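PDB 3ONK: epsin-3 from Saccharomyces cerevisiae, which helps recruit clathrin to the Golgi network and endosomes, binds membranes rich in phosphatidylinositol-3,5-bisphosphate and takes part in protein sorting at the multivesicular body. Local coordinates for residues A[99-103]-A[116-121]. Numbering follows the deposited sequence.
Sequences LETFH and VRTRVK
Leu99 sets its CB against Val120, 3.7 Å from CG2. It is buried, and its side chain also meets Ile67 of helix 64-80. Next comes Glu100, whose side chain runs across Val120 at about a right angle. Glu100 CG is 3.7 Å from Val120 CG1. The backbone O of Glu100 lies 3.3 Å from Arg117 CD. Phe102 turns its CG anti to the backbone N (chi1 -168°), and its ring then lies against Val116. Phe102 CD1 lies 3.9 Å from Val116 CB. The Phe102 side chain also touches Trp64 of helix 64-80. The contact belongs to the all-helical ENTH domain, where the turn after helix 93-97 packs on helix 113-127. The O of Phe102 accepts a hydrogen bond from Arg117 NH1 at 2.8 Å, near the guanidinium plane. The Arg117 chain bends at chi3 (-66°), bringing its flat end onto His103. Ring and guanidinium stack with centres 3.6 Å apart and planes 13° from parallel. NH1 sits over the centre of the ring and gives its hydrogen bond to the carbonyl; its approach to the imidazole is stacking. A leucine in place of Arg117 would probably leave the Phe102 carbonyl without this donor and the His103 ring without its stacking partner.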
loop_
_atom_site.group_PDB
_atom_site.type_symbol
_atom_site.label_atom_id
_atom_site.label_comp_id
_atom_site.label_asym_id
_atom_site.label_seq_id
_atom_site.Cartn_x
_atom_site.Cartn_y
_atom_site.Cartn_z
ATOM N N LEU A 99 7.268 -1.277 9.870
ATOM C CA LEU A 99 6.718 -2.603 9.571
ATOM C C LEU A 99 7.789 -3.659 9.383
ATOM O O LEU A 99 7.484 -4.852 9.329
ATOM C CB LEU A 99 5.809 -2.561 8.335
ATOM C CG LEU A 99 4.509 -1.782 8.549
ATOM C CD1 LEU A 99 3.633 -1.804 7.284
ATOM C CD2 LEU A 99 3.762 -2.343 9.752
ATOM N N GLU A 100 9.043 -3.227 9.285
ATOM C CA GLU A 100 10.129 -4.160 9.020
ATOM C C GLU A 100 10.294 -5.164 10.162
ATOM O O GLU A 100 10.914 -6.222 9.993
ATOM C CB GLU A 100 11.447 -3.420 8.777
ATOM C CG GLU A 100 11.545 -2.688 7.453
ATOM C CD GLU A 100 12.895 -1.990 7.283
ATOM O OE1 GLU A 100 12.990 -0.779 7.581
ATOM O OE2 GLU A 100 13.866 -2.662 6.865
ATOM N N THR A 101 9.734 -4.838 11.323
ATOM C CA THR A 101 9.841 -5.744 12.470
ATOM C C THR A 101 8.520 -6.421 12.833
ATOM O O THR A 101 8.416 -7.100 13.862
ATOM C CB THR A 101 10.443 -5.055 13.715
ATOM O OG1 THR A 101 9.871 -3.748 13.894
ATOM C CG2 THR A 101 11.950 -4.942 13.567
ATOM N N PHE A 102 7.525 -6.245 11.977
ATOM C CA PHE A 102 6.206 -6.798 12.231
ATOM C C PHE A 102 6.264 -8.327 12.304
ATOM O O PHE A 102 6.601 -9.006 11.328
ATOM C CB PHE A 102 5.217 -6.340 11.154
ATOM C CG PHE A 102 3.778 -6.633 11.495
ATOM C CD1 PHE A 102 3.160 -7.781 11.025
ATOM C CD2 PHE A 102 3.049 -5.765 12.302
ATOM C CE1 PHE A 102 1.838 -8.047 11.340
ATOM C CE2 PHE A 102 1.740 -6.029 12.623
ATOM C CZ PHE A 102 1.131 -7.174 12.139
ATOM N N HIS A 103 5.927 -8.852 13.475
ATOM C CA HIS A 103 5.893 -10.289 13.718
ATOM C C HIS A 103 4.513 -10.685 14.258
ATOM O O HIS A 103 3.938 -10.008 15.111
ATOM C CB HIS A 103 6.983 -10.698 14.712
ATOM C CG HIS A 103 8.359 -10.727 14.123
ATOM N ND1 HIS A 103 9.016 -11.903 13.828
ATOM C CD2 HIS A 103 9.194 -9.727 13.753
ATOM C CE1 HIS A 103 10.202 -11.626 13.311
ATOM N NE2 HIS A 103 10.334 -10.312 13.255
ATOM N N VAL A 116 4.275 -9.688 5.665
ATOM C CA VAL A 116 4.306 -8.244 5.827
ATOM C C VAL A 116 5.733 -7.712 5.702
ATOM O O VAL A 116 5.971 -6.723 4.997
ATOM C CB VAL A 116 3.695 -7.813 7.185
ATOM C CG1 VAL A 116 3.948 -6.331 7.441
ATOM C CG2 VAL A 116 2.189 -8.144 7.237
ATOM N N ARG A 117 6.679 -8.381 6.372
ATOM C CA ARG A 117 8.077 -7.925 6.404
ATOM C C ARG A 117 8.727 -8.001 5.033
ATOM O O ARG A 117 9.402 -7.067 4.618
ATOM C CB ARG A 117 8.917 -8.727 7.404
ATOM C CG ARG A 117 8.420 -8.684 8.832
ATOM C CD ARG A 117 9.507 -9.179 9.800
ATOM N NE ARG A 117 9.817 -10.592 9.605
ATOM C CZ ARG A 117 9.112 -11.579 10.147
ATOM N NH1 ARG A 117 8.071 -11.308 10.916
ATOM N NH2 ARG A 117 9.450 -12.834 9.929
ATOM N N THR A 118 8.526 -9.124 4.345
ATOM C CA THR A 118 9.043 -9.316 2.992
ATOM C C THR A 118 8.413 -8.353 1.975
ATOM O O THR A 118 9.100 -7.875 1.068
ATOM C CB THR A 118 8.887 -10.781 2.510
ATOM O OG1 THR A 118 7.505 -11.087 2.308
ATOM C CG2 THR A 118 9.458 -11.746 3.541
ATOM N N ARG A 119 7.121 -8.052 2.121
ATOM C CA ARG A 119 6.497 -7.045 1.257
ATOM C C ARG A 119 7.065 -5.668 1.555
ATOM O O ARG A 119 7.317 -4.875 0.653
ATOM C CB ARG A 119 4.979 -6.979 1.459
ATOM C CG ARG A 119 4.210 -8.199 1.013
ATOM C CD ARG A 119 4.551 -8.578 -0.405
ATOM N NE ARG A 119 3.960 -7.686 -1.402
ATOM C CZ ARG A 119 2.825 -7.924 -2.062
ATOM N NH1 ARG A 119 2.385 -7.051 -2.960
ATOM N NH2 ARG A 119 2.133 -9.028 -1.832
ATOM N N VAL A 120 7.230 -5.361 2.835
ATOM C CA VAL A 120 7.673 -4.024 3.206
ATOM C C VAL A 120 9.120 -3.787 2.792
ATOM O O VAL A 120 9.461 -2.717 2.301
ATOM C CB VAL A 120 7.480 -3.731 4.697
ATOM C CG1 VAL A 120 8.713 -4.124 5.471
ATOM C CG2 VAL A 120 7.214 -2.254 4.886
ATOM N N LYS A 121 9.967 -4.792 2.971
ATOM C CA LYS A 121 11.340 -4.709 2.477
ATOM C C LYS A 121 11.401 -4.476 0.960
ATOM O O LYS A 121 12.215 -3.685 0.478
ATOM C CB LYS A 121 12.138 -5.955 2.871
ATOM C CG LYS A 121 12.413 -6.060 4.377
ATOM C CD LYS A 121 13.310 -7.250 4.684
ATOM C CE LYS A 121 13.062 -7.804 6.089
ATOM N NZ LYS A 121 12.387 -9.147 6.043
#